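Local coordinates for thiosulfate sulfurtransferase (Pseudomonas aeruginosa, PDB 1YT8), which probably transfers sulfur from thiosulfate to cyanide, yielding thiocyanate, with a chain built from four rhodanese-like repeats, at residues V29-P34 and L416-K421; D33-A38 and A43-L48; V68-D71 and L75-V78; A80-D85 and V447-A452; I487-Y490 and Y494-T497. All coordinates share one frame; numbering follows the deposited sequence.

Interaction 1: V29-P34 and L416-K421; sequences VREEDP and LRSQLK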
# COMPACT_ATOMS: atom_id res chain seq x y z
N VAL A 29 -10.68 3.13 -10.99
CA VAL A 29 -9.83 4.21 -11.48
C VAL A 29 -10.13 5.61 -10.94
O VAL A 29 -9.53 6.59 -11.38
CB VAL A 29 -9.83 4.26 -13.03
CG1 VAL A 29 -9.23 2.98 -13.58
CG2 VAL A 29 -11.26 4.45 -13.56
N ARG A 30 -11.05 5.71 -9.98
CA ARG A 30 -11.36 7.00 -9.37
C ARG A 30 -10.20 7.34 -8.43
O ARG A 30 -9.31 6.52 -8.21
CB ARG A 30 -12.65 6.90 -8.55
CG ARG A 30 -13.91 6.62 -9.35
CD ARG A 30 -15.09 6.42 -8.42
NE ARG A 30 -15.00 5.18 -7.65
CZ ARG A 30 -15.77 4.89 -6.61
NH1 ARG A 30 -16.70 5.75 -6.20
NH2 ARG A 30 -15.61 3.73 -5.98
N GLU A 31 -10.22 8.56 -7.88
CA GLU A 31 -9.19 8.96 -6.93
C GLU A 31 -9.40 8.15 -5.65
O GLU A 31 -10.46 7.55 -5.46
CB GLU A 31 -9.30 10.46 -6.62
CG GLU A 31 -9.05 11.38 -7.81
CD GLU A 31 -7.66 11.22 -8.40
OE1 GLU A 31 -6.70 11.02 -7.63
OE2 GLU A 31 -7.53 11.30 -9.64
N GLU A 32 -8.41 8.15 -4.76
CA GLU A 32 -8.50 7.37 -3.54
C GLU A 32 -9.64 7.70 -2.59
O GLU A 32 -10.26 6.79 -2.04
CB GLU A 32 -7.17 7.42 -2.77
CG GLU A 32 -7.10 6.37 -1.65
CD GLU A 32 -5.80 6.40 -0.86
OE1 GLU A 32 -5.51 7.43 -0.21
OE2 GLU A 32 -5.06 5.39 -0.89
N ASP A 33 -9.95 8.98 -2.38
CA ASP A 33 -11.02 9.29 -1.44
C ASP A 33 -12.37 8.70 -1.88
O ASP A 33 -13.08 8.11 -1.07
CB ASP A 33 -11.14 10.80 -1.20
CG ASP A 33 -11.96 11.10 0.05
OD1 ASP A 33 -11.66 10.51 1.11
OD2 ASP A 33 -12.89 11.93 -0.03
N PRO A 34 -12.76 8.88 -3.16
CA PRO A 34 -14.05 8.28 -3.52
C PRO A 34 -13.99 6.75 -3.48
O PRO A 34 -14.97 6.09 -3.13
CB PRO A 34 -14.32 8.85 -4.92
CG PRO A 34 -12.98 9.32 -5.41
CD PRO A 34 -12.31 9.84 -4.18
N LEU A 416 -5.73 17.79 -10.54
CA LEU A 416 -5.89 16.35 -10.60
C LEU A 416 -5.80 16.04 -12.08
O LEU A 416 -6.51 16.64 -12.89
CB LEU A 416 -7.28 15.94 -10.10
CG LEU A 416 -7.55 15.87 -8.60
CD1 LEU A 416 -9.03 15.53 -8.38
CD2 LEU A 416 -6.66 14.81 -7.97
N ARG A 417 -4.93 15.11 -12.46
CA ARG A 417 -4.81 14.77 -13.86
C ARG A 417 -6.12 14.22 -14.41
O ARG A 417 -6.44 14.40 -15.59
CB ARG A 417 -3.70 13.74 -14.06
CG ARG A 417 -3.49 13.37 -15.52
CD ARG A 417 -2.42 12.33 -15.68
NE ARG A 417 -2.37 11.81 -17.05
CZ ARG A 417 -1.91 10.61 -17.36
NH1 ARG A 417 -1.46 9.80 -16.41
NH2 ARG A 417 -1.92 10.20 -18.63
N SER A 418 -6.90 13.59 -13.54
CA SER A 418 -8.18 12.99 -13.91
C SER A 418 -9.30 13.99 -14.12
O SER A 418 -10.37 13.63 -14.61
CB SER A 418 -8.61 11.97 -12.85
OG SER A 418 -8.87 12.60 -11.61
N GLN A 419 -9.06 15.25 -13.75
CA GLN A 419 -10.07 16.30 -13.91
C GLN A 419 -9.48 17.55 -14.55
O GLN A 419 -9.80 18.67 -14.15
CB GLN A 419 -10.67 16.64 -12.53
CG GLN A 419 -11.40 15.48 -11.87
CD GLN A 419 -12.09 15.86 -10.57
OE1 GLN A 419 -12.40 17.03 -10.34
NE2 GLN A 419 -12.34 14.87 -9.73
N LEU A 420 -8.64 17.35 -15.56
CA LEU A 420 -8.00 18.47 -16.24
C LEU A 420 -8.95 19.40 -16.98
O LEU A 420 -8.73 20.61 -17.01
CB LEU A 420 -6.93 17.95 -17.20
CG LEU A 420 -5.59 17.53 -16.57
CD1 LEU A 420 -4.71 16.88 -17.62
CD2 LEU A 420 -4.90 18.77 -15.98
N LYS A 421 -9.99 18.86 -17.60
CA LYS A 421 -10.92 19.70 -18.34
C LYS A 421 -11.49 20.77 -17.41
O LYS A 421 -11.44 21.97 -17.72
CB LYS A 421 -12.07 18.87 -18.91
CG LYS A 421 -13.07 19.68 -19.73
CD LYS A 421 -14.17 18.80 -20.30
CE LYS A 421 -15.11 19.58 -21.20
NZ LYS A 421 -15.84 20.66 -20.46
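A buried hydrogen bond from Ser418 to Glu31, with Leu416 beside it, joins two rhodanese-like domains that are distant in sequence, those of residues 12-104 and 380-471. The hydroxyl OG of Ser418 donates to OE2 of Glu31 over 2.7 Å, reaching the anti side of the carboxylate about 20° out of its plane. Glu31 has the length to span the gap: CG lies beside the backbone N, opposite the carbonyl carbon, and a second bend at chi2 (-60°) sets the carboxylate beside Ser418 and Leu416. Serine suits the other side because its short hydroxyl can give a proton to a buried acid without filling much volume. A second hydroxyl, OG of Ser49, also bonds OE2, and this double grip should help offset the cost of burying the acid. Leu416 supplies the apolar part. Its CD2 methyl lies 3.8 Å from CD of Glu31, and the two side chains run past one another in opposite directions. Within 416-421 the backbone turns, with Gln419 N bonded to Leu416 O at 3.0 Å, which brings Leu416 and Ser418 to the same acid. Glu31 occupies the N-cap position of helix 32-35 and Gln419 that of helix 420-427, and thus the contact links the approaches to two helices, while Leu75 of helix 75-85 packs on Ser418 and Arg417 leans on helix 441-454.

Interaction 2: D33-A38 and A43-L48; sequences DPFAQA and AANLPL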
# COMPACT_ATOMS: atom_id res chain seq x y z
N ASP A 33 -9.95 8.98 -2.38
CA ASP A 33 -11.02 9.29 -1.44
C ASP A 33 -12.37 8.70 -1.88
O ASP A 33 -13.08 8.11 -1.07
CB ASP A 33 -11.14 10.80 -1.20
CG ASP A 33 -11.96 11.10 0.05
OD1 ASP A 33 -11.66 10.51 1.11
OD2 ASP A 33 -12.89 11.93 -0.03
N PRO A 34 -12.76 8.88 -3.16
CA PRO A 34 -14.05 8.28 -3.52
C PRO A 34 -13.99 6.75 -3.48
O PRO A 34 -14.97 6.09 -3.13
CB PRO A 34 -14.32 8.85 -4.92
CG PRO A 34 -12.98 9.32 -5.41
CD PRO A 34 -12.31 9.84 -4.18
N PHE A 35 -12.84 6.18 -3.82
CA PHE A 35 -12.64 4.73 -3.77
C PHE A 35 -12.90 4.26 -2.34
O PHE A 35 -13.61 3.29 -2.11
CB PHE A 35 -11.19 4.39 -4.14
CG PHE A 35 -10.75 3.00 -3.73
CD1 PHE A 35 -11.17 1.88 -4.44
CD2 PHE A 35 -9.89 2.82 -2.65
CE1 PHE A 35 -10.73 0.59 -4.07
CE2 PHE A 35 -9.44 1.55 -2.28
CZ PHE A 35 -9.87 0.43 -2.99
N ALA A 36 -12.33 4.98 -1.38
CA ALA A 36 -12.47 4.65 0.03
C ALA A 36 -13.90 4.72 0.59
O ALA A 36 -14.15 4.25 1.70
CB ALA A 36 -11.55 5.53 0.86
N GLN A 37 -14.83 5.30 -0.16
CA GLN A 37 -16.21 5.39 0.32
C GLN A 37 -17.02 4.14 -0.02
O GLN A 37 -17.97 3.80 0.69
CB GLN A 37 -16.91 6.62 -0.26
CG GLN A 37 -16.13 7.91 -0.04
CD GLN A 37 -15.63 8.06 1.39
OE1 GLN A 37 -14.48 8.44 1.63
NE2 GLN A 37 -16.50 7.77 2.36
N ALA A 38 -16.64 3.45 -1.10
CA ALA A 38 -17.34 2.24 -1.51
C ALA A 38 -16.66 1.53 -2.68
O ALA A 38 -16.40 2.13 -3.73
CB ALA A 38 -18.78 2.57 -1.88
N ALA A 43 -11.40 -5.14 -5.30
CA ALA A 43 -11.12 -4.09 -6.26
C ALA A 43 -9.86 -3.36 -5.77
O ALA A 43 -9.76 -2.99 -4.60
CB ALA A 43 -12.29 -3.11 -6.33
N ALA A 44 -8.90 -3.19 -6.67
CA ALA A 44 -7.66 -2.50 -6.35
C ALA A 44 -7.81 -1.09 -6.87
O ALA A 44 -8.38 -0.87 -7.94
CB ALA A 44 -6.48 -3.19 -7.03
N ASN A 45 -7.31 -0.11 -6.12
CA ASN A 45 -7.42 1.27 -6.55
C ASN A 45 -6.20 1.73 -7.33
O ASN A 45 -5.09 1.75 -6.81
CB ASN A 45 -7.65 2.19 -5.35
CG ASN A 45 -7.85 3.65 -5.74
OD1 ASN A 45 -8.51 3.96 -6.73
ND2 ASN A 45 -7.29 4.55 -4.94
N LEU A 46 -6.40 2.06 -8.60
CA LEU A 46 -5.32 2.57 -9.44
C LEU A 46 -5.91 3.76 -10.18
O LEU A 46 -6.41 3.64 -11.30
CB LEU A 46 -4.81 1.52 -10.42
CG LEU A 46 -3.70 2.03 -11.36
CD1 LEU A 46 -2.68 2.84 -10.58
CD2 LEU A 46 -3.03 0.85 -12.07
N PRO A 47 -5.88 4.94 -9.54
CA PRO A 47 -6.41 6.18 -10.11
C PRO A 47 -5.93 6.44 -11.53
O PRO A 47 -4.74 6.30 -11.83
CB PRO A 47 -5.91 7.24 -9.13
CG PRO A 47 -5.90 6.49 -7.82
CD PRO A 47 -5.27 5.19 -8.22
N LEU A 48 -6.86 6.80 -12.40
CA LEU A 48 -6.53 7.11 -13.78
C LEU A 48 -5.34 8.07 -13.78
O LEU A 48 -4.45 7.98 -14.63
CB LEU A 48 -7.72 7.76 -14.49
CG LEU A 48 -7.50 8.22 -15.93
CD1 LEU A 48 -7.37 7.01 -16.85
CD2 LEU A 48 -8.67 9.09 -16.37
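The ring of Phe35 carries Asn45 over one face and the carbonyl oxygen of Ala43 at its edge, near the ring plane, with CE1 of Phe35 3.7 Å from O of Ala43. CB of Asn45 sits almost exactly above the middle of the ring, 3.4 Å from the centroid and 3° off the normal, a well-formed CH-pi contact. The asparagine amide continues this layer: its plane is only 8° from that of the ring, with CG of Asn45 3.6 Å from CG of Phe35. The contact packs the helix of a beta-alpha-beta unit against its second strand: strand 25-28 leads through helix 32-35 to strand 44-45, an outermost strand of the parallel sheet. Phenylalanine fits here as a broad, flat ring whose face packs against the strand's Asn45. Asparagine offers an aliphatic CB to the ring and a planar amide beside it. On Phe35 CG stands anti to the backbone N (chi1 162°), which sends the ring from the helix to the strand. The ring of His39 also stacks with Phe35, and Asp28 touches it from strand 25-28. Ala44 instead turns its CB away from 33-38, while its backbone pairs with Leu26 and Asp28. Beyond the ring the chain reverses in a type I turn, closed by Ala38 N bonding Phe35 O at 3.2 Å.

Interaction 3: V68-D71 and L75-V78; sequences VYDD and LAPV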
# COMPACT_ATOMS: atom_id res chain seq x y z
N VAL A 68 -12.05 -2.42 -15.52
CA VAL A 68 -11.99 -1.11 -14.87
C VAL A 68 -13.38 -0.56 -14.58
O VAL A 68 -14.36 -0.94 -15.23
CB VAL A 68 -11.22 -0.08 -15.74
CG1 VAL A 68 -9.78 -0.52 -15.95
CG2 VAL A 68 -11.92 0.08 -17.09
N TYR A 69 -13.48 0.33 -13.60
CA TYR A 69 -14.77 0.91 -13.26
C TYR A 69 -14.64 2.21 -12.48
O TYR A 69 -13.58 2.51 -11.93
CB TYR A 69 -15.61 -0.08 -12.44
CG TYR A 69 -15.24 -0.15 -10.97
CD1 TYR A 69 -15.84 0.70 -10.03
CD2 TYR A 69 -14.27 -1.04 -10.51
CE1 TYR A 69 -15.48 0.67 -8.68
CE2 TYR A 69 -13.88 -1.07 -9.16
CZ TYR A 69 -14.49 -0.22 -8.25
OH TYR A 69 -14.11 -0.22 -6.93
N ASP A 70 -15.73 2.97 -12.45
CA ASP A 70 -15.82 4.21 -11.69
C ASP A 70 -17.30 4.29 -11.34
O ASP A 70 -18.01 3.29 -11.44
CB ASP A 70 -15.37 5.44 -12.50
CG ASP A 70 -16.13 5.61 -13.81
OD1 ASP A 70 -17.25 5.09 -13.96
OD2 ASP A 70 -15.58 6.31 -14.69
N ASP A 71 -17.77 5.46 -10.93
CA ASP A 71 -19.19 5.56 -10.60
C ASP A 71 -19.90 6.55 -11.52
O ASP A 71 -20.72 7.33 -11.08
CB ASP A 71 -19.37 5.95 -9.13
CG ASP A 71 -20.81 5.76 -8.65
OD1 ASP A 71 -21.47 4.80 -9.11
OD2 ASP A 71 -21.27 6.56 -7.82
N LEU A 75 -14.36 8.17 -16.25
CA LEU A 75 -12.94 7.85 -16.11
C LEU A 75 -12.64 6.46 -16.65
O LEU A 75 -11.60 6.23 -17.27
CB LEU A 75 -12.54 7.90 -14.63
CG LEU A 75 -12.62 9.23 -13.87
CD1 LEU A 75 -12.25 9.01 -12.40
CD2 LEU A 75 -11.69 10.25 -14.49
N ALA A 76 -13.55 5.52 -16.42
CA ALA A 76 -13.36 4.14 -16.87
C ALA A 76 -13.07 3.98 -18.36
O ALA A 76 -12.10 3.33 -18.75
CB ALA A 76 -14.56 3.29 -16.46
N PRO A 77 -13.91 4.57 -19.23
CA PRO A 77 -13.64 4.42 -20.66
C PRO A 77 -12.27 4.96 -21.09
O PRO A 77 -11.64 4.40 -21.99
CB PRO A 77 -14.81 5.16 -21.32
CG PRO A 77 -15.26 6.13 -20.25
CD PRO A 77 -15.16 5.31 -19.00
N VAL A 78 -11.81 6.03 -20.46
CA VAL A 78 -10.51 6.61 -20.78
C VAL A 78 -9.42 5.64 -20.32
O VAL A 78 -8.44 5.40 -21.03
CB VAL A 78 -10.32 7.98 -20.08
CG1 VAL A 78 -8.91 8.52 -20.33
CG2 VAL A 78 -11.35 8.97 -20.59
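OD2 of Asp70 faces two successive backbone N-H groups, those of Leu75 and Ala76. The bond from Ala76 N is the sound one, 2.8 Å long with an angle of 164° at the hydrogen, and it meets the oxygen from above the carboxylate plane. Leu75 N is as near, 2.7 Å from OD2, but its bond is bent and weak. Asp70 has CG set between its backbone N and carbonyl carbon (chi1 56°), which brings the acid to helix 75-85. The other oxygen, OD1, accepts from Gly72 N in the intervening loop, while OD2 holds the start of 75-78. Alanine suits position 76 because its methyl can press close to the strand: CB lies 4.0 Å from CA of Tyr69 and 4.2 Å from CG2 of Val68. By sequence, Asp70 probably matches Cys193 of the next repeat, which lines the sulfite pocket; if so, an acid stands here in place of the cysteine. Strand 66-69 lies between strands 25-28 and 91-94 in the parallel sheet, and helix 75-85 is the crossover of the beta-alpha-beta unit leading to 91-94, with Ala76 also touching Leu93.

Interaction 4: A80-D85 and V447-A452; sequences AQRLHD and VAEVQA. Unlike the reference sequence in segment 80-85: His84 (reference Leu).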
# COMPACT_ATOMS: atom_id res chain seq x y z
N ALA A 80 -9.66 2.41 -19.94
CA ALA A 80 -9.69 1.24 -20.81
C ALA A 80 -8.91 1.47 -22.10
O ALA A 80 -8.17 0.60 -22.54
CB ALA A 80 -11.14 0.87 -21.13
N GLN A 81 -9.08 2.65 -22.69
CA GLN A 81 -8.39 2.99 -23.93
C GLN A 81 -6.88 3.09 -23.74
O GLN A 81 -6.10 2.58 -24.54
CB GLN A 81 -8.91 4.32 -24.49
CG GLN A 81 -8.29 4.72 -25.82
CD GLN A 81 -8.58 3.71 -26.92
OE1 GLN A 81 -9.74 3.36 -27.16
NE2 GLN A 81 -7.53 3.25 -27.60
N ARG A 82 -6.46 3.76 -22.67
CA ARG A 82 -5.05 3.91 -22.41
C ARG A 82 -4.41 2.56 -22.16
O ARG A 82 -3.27 2.32 -22.56
CB ARG A 82 -4.82 4.85 -21.23
CG ARG A 82 -5.13 6.29 -21.61
CD ARG A 82 -5.01 7.26 -20.46
NE ARG A 82 -5.33 8.62 -20.90
CZ ARG A 82 -5.46 9.66 -20.09
NH1 ARG A 82 -5.29 9.52 -18.78
NH2 ARG A 82 -5.76 10.85 -20.60
N LEU A 83 -5.14 1.66 -21.52
CA LEU A 83 -4.61 0.33 -21.26
C LEU A 83 -4.45 -0.41 -22.59
O LEU A 83 -3.47 -1.11 -22.80
CB LEU A 83 -5.53 -0.45 -20.32
CG LEU A 83 -5.52 0.01 -18.86
CD1 LEU A 83 -6.70 -0.59 -18.09
CD2 LEU A 83 -4.20 -0.40 -18.23
N HIS A 84 -5.41 -0.26 -23.49
CA HIS A 84 -5.28 -0.93 -24.77
C HIS A 84 -4.04 -0.43 -25.50
O HIS A 84 -3.26 -1.21 -26.04
CB HIS A 84 -6.53 -0.68 -25.61
CG HIS A 84 -6.42 -1.23 -27.01
ND1 HIS A 84 -6.72 -2.55 -27.31
CD2 HIS A 84 -5.93 -0.70 -28.15
CE1 HIS A 84 -6.41 -2.80 -28.58
NE2 HIS A 84 -5.92 -1.69 -29.11
N ASP A 85 -3.86 0.88 -25.50
CA ASP A 85 -2.71 1.50 -26.13
C ASP A 85 -1.37 1.15 -25.45
O ASP A 85 -0.31 1.25 -26.06
CB ASP A 85 -2.90 3.01 -26.18
CG ASP A 85 -4.09 3.41 -27.04
OD1 ASP A 85 -4.30 2.78 -28.11
OD2 ASP A 85 -4.84 4.33 -26.66
N VAL A 447 1.15 15.99 -20.64
CA VAL A 447 1.36 16.99 -21.68
C VAL A 447 0.37 16.89 -22.84
O VAL A 447 -0.26 17.89 -23.20
CB VAL A 447 2.81 16.90 -22.25
CG1 VAL A 447 2.97 17.87 -23.41
CG2 VAL A 447 3.81 17.23 -21.15
N ALA A 448 0.22 15.70 -23.41
CA ALA A 448 -0.68 15.51 -24.54
C ALA A 448 -2.12 15.94 -24.25
O ALA A 448 -2.77 16.56 -25.10
CB ALA A 448 -0.66 14.05 -25.00
N GLU A 449 -2.62 15.62 -23.07
CA GLU A 449 -3.99 15.99 -22.72
C GLU A 449 -4.14 17.50 -22.55
O GLU A 449 -5.12 18.09 -22.99
CB GLU A 449 -4.45 15.30 -21.43
CG GLU A 449 -5.95 15.45 -21.23
CD GLU A 449 -6.48 14.73 -20.01
OE1 GLU A 449 -5.81 13.80 -19.50
OE2 GLU A 449 -7.59 15.09 -19.58
N VAL A 450 -3.17 18.13 -21.90
CA VAL A 450 -3.25 19.58 -21.71
C VAL A 450 -3.23 20.27 -23.08
O VAL A 450 -3.97 21.23 -23.31
CB VAL A 450 -2.10 20.10 -20.83
CG1 VAL A 450 -2.20 21.61 -20.71
CG2 VAL A 450 -2.18 19.47 -19.43
N GLN A 451 -2.40 19.78 -23.99
CA GLN A 451 -2.33 20.36 -25.32
C GLN A 451 -3.66 20.21 -26.04
O GLN A 451 -4.15 21.14 -26.67
CB GLN A 451 -1.25 19.68 -26.16
CG GLN A 451 0.17 19.88 -25.67
CD GLN A 451 1.16 19.08 -26.49
OE1 GLN A 451 1.00 17.87 -26.65
NE2 GLN A 451 2.18 19.75 -27.00
N ALA A 452 -4.26 19.02 -25.92
CA ALA A 452 -5.54 18.75 -26.57
C ALA A 452 -6.67 19.61 -26.04
O ALA A 452 -7.45 20.19 -26.81
CB ALA A 452 -5.89 17.27 -26.42
O HOH W 1 -6.44 11.95 -17.74
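Arg82 and Glu449 reach each other because both side chains are stretched out. On Arg82, CG lies beside the backbone N (chi1 -72°), and the chain is extended from CG to NE; Glu449 starts with CG anti to its N and is likewise straight beyond it. Long side chains are needed, for even the nearest CA atoms, those of Arg82 and Glu449, are 12.1 Å apart. The two side chains cross at about a right angle, and only their ends meet: NH2 of Arg82 donates to OE1 of Glu449 at 3.1 Å, with 154° at the hydrogen, forming a salt bridge. The acid oxygen lies close to the guanidinium plane, at its edge, yet the arginine reaches OE1 from above the carboxylate, the two planes being 59° apart. This is a single-bond bridge, not the paired, side-by-side kind. Each partner belongs to a helix flanking the parallel sheet of its own rhodanese-like domain: Ala80 and Leu83 pack on strand 91-94, Val447 and Val450 on strand 458-461. Arg82 and Glu449 extend from their helices to meet between the two domains, at the surface. Water 1 lies by the bridge, accepting from Arg82 NH1 at 2.9 Å and placed to donate to Glu449 OE1, though other acceptors compete for its protons. Arg417 brings a second guanidinium close to Arg82; it forms a salt bridge with Glu52, whose side chain also touches Arg82. Next to Arg82 in sequence, Gln81 reaches one turn along helix 75-85, its NE2 bonding OD2 of Asp85 at 3.0 Å.

Interaction 5: I487-Y490 and Y494-T497; sequences IDRY and YEGT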
# COMPACT_ATOMS: atom_id res chain seq x y z
N ILE A 487 -9.22 15.30 -3.31
CA ILE A 487 -9.78 13.97 -3.07
C ILE A 487 -8.78 12.89 -3.44
O ILE A 487 -9.13 11.71 -3.52
CB ILE A 487 -11.06 13.74 -3.90
CG1 ILE A 487 -10.74 13.94 -5.39
CG2 ILE A 487 -12.16 14.69 -3.44
CD1 ILE A 487 -11.89 13.57 -6.33
N ASP A 488 -7.52 13.28 -3.66
CA ASP A 488 -6.50 12.33 -4.05
C ASP A 488 -6.01 11.41 -2.94
O ASP A 488 -5.35 10.41 -3.21
CB ASP A 488 -5.32 13.05 -4.74
CG ASP A 488 -4.63 14.07 -3.85
OD1 ASP A 488 -5.29 14.70 -3.00
OD2 ASP A 488 -3.41 14.27 -4.02
N ARG A 489 -6.36 11.72 -1.69
CA ARG A 489 -5.96 10.89 -0.57
C ARG A 489 -7.06 10.69 0.47
O ARG A 489 -7.69 11.64 0.92
CB ARG A 489 -4.71 11.45 0.12
CG ARG A 489 -4.38 10.71 1.42
CD ARG A 489 -3.04 11.10 2.01
NE ARG A 489 -2.80 10.39 3.27
CZ ARG A 489 -3.46 10.63 4.40
NH1 ARG A 489 -4.39 11.58 4.45
NH2 ARG A 489 -3.20 9.91 5.49
N TYR A 490 -7.27 9.44 0.86
CA TYR A 490 -8.26 9.12 1.88
C TYR A 490 -7.63 9.41 3.24
O TYR A 490 -6.53 8.96 3.53
CB TYR A 490 -8.64 7.63 1.80
CG TYR A 490 -9.41 7.13 3.01
CD1 TYR A 490 -10.59 7.75 3.42
CD2 TYR A 490 -8.96 6.03 3.73
CE1 TYR A 490 -11.31 7.28 4.53
CE2 TYR A 490 -9.67 5.55 4.84
CZ TYR A 490 -10.84 6.17 5.23
OH TYR A 490 -11.55 5.69 6.31
N TYR A 494 -6.48 6.01 11.17
CA TYR A 494 -5.42 5.35 11.92
C TYR A 494 -4.02 5.87 11.62
O TYR A 494 -3.03 5.23 11.97
CB TYR A 494 -5.49 3.83 11.68
CG TYR A 494 -5.39 3.44 10.23
CD1 TYR A 494 -4.17 3.09 9.66
CD2 TYR A 494 -6.53 3.41 9.42
CE1 TYR A 494 -4.08 2.71 8.32
CE2 TYR A 494 -6.45 3.04 8.08
CZ TYR A 494 -5.23 2.68 7.54
OH TYR A 494 -5.14 2.29 6.23
N GLU A 495 -3.94 7.02 10.96
CA GLU A 495 -2.65 7.64 10.67
C GLU A 495 -2.70 9.07 11.21
O GLU A 495 -3.70 9.76 11.03
CB GLU A 495 -2.37 7.68 9.16
CG GLU A 495 -2.28 6.32 8.49
CD GLU A 495 -1.61 6.37 7.13
OE1 GLU A 495 -1.56 7.46 6.52
OE2 GLU A 495 -1.15 5.31 6.66
N GLY A 496 -1.64 9.49 11.89
CA GLY A 496 -1.62 10.83 12.44
C GLY A 496 -2.38 10.97 13.75
O GLY A 496 -3.07 10.04 14.18
N THR A 497 -2.27 12.14 14.37
CA THR A 497 -2.93 12.39 15.64
C THR A 497 -3.96 13.53 15.58
O THR A 497 -4.42 14.01 16.62
CB THR A 497 -1.89 12.74 16.72
OG1 THR A 497 -2.56 13.05 17.95
CG2 THR A 497 -1.05 13.93 16.28
O HOH W 2 -4.90 10.53 8.16
O HOH W 3 -1.45 8.13 3.59
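Glu495 and Arg489 meet in a solvent-lined salt bridge. Before the glutamate, the ring of Tyr494 meets that of Tyr507 and touches Ala194, one of the residues lining the sulfite pocket. At Glu495, the first torsion sets CG on the far side from the carbonyl carbon and the chain is extended beyond it, carrying the acid to Arg489, which is extended from CG to NE. NH2 of Arg489 donates to OE1 of Glu495 at 3.1 Å, 147° at the hydrogen. The oxygen lies at the guanidinium edge, almost in its plane, and is met on the anti side of a carboxylate turned 31° from that plane. Water 3 runs alongside this bond, taking a proton from Arg489 NE at 2.7 Å and giving one to Glu495 OE1 at 3.0 Å. Water 2 accepts from Arg489 NH2 at 3.2 Å and is placed to donate to O of Glu495, also at 3.2 Å, though other acceptors compete for its protons. A long arginine suits such a site, since it can serve acid and waters together. Asn499 also bonds that carbonyl oxygen. Gly496 follows with a phi of 80°, at which a CB would press against it. Both segments belong to the connection between helices 464-470 and 501-512. Its earlier part lies against helix 32-35, where Tyr490 N bonds Glu32 and Asp33 N bonds Ile487 O, whereas Tyr494 reaches helix 501-512.

In the fold
Interactions 1, 2 and 3 are buried, 4 and 5 lie at the surface. Interactions 2 and 3 belong to one domain's parallel sheet and its crossovers, the former by stacking flat groups, the latter by backbone N-H groups on an acid. Interactions 1 and 4 both tie this domain to that of residues 380-471: in the buried interface, a hydroxyl bonds a carboxylate beside a leucine, while at the surface an arginine and a glutamate meet beside water. Interaction 5 repeats that watery chemistry within one connecting loop. Helix 32-35 serves interactions 1 and 2 and receives 487-490; helix 75-85 serves 3 and 4. Interactions 4 and 5 are far apart, their centres about 29 Å from each other.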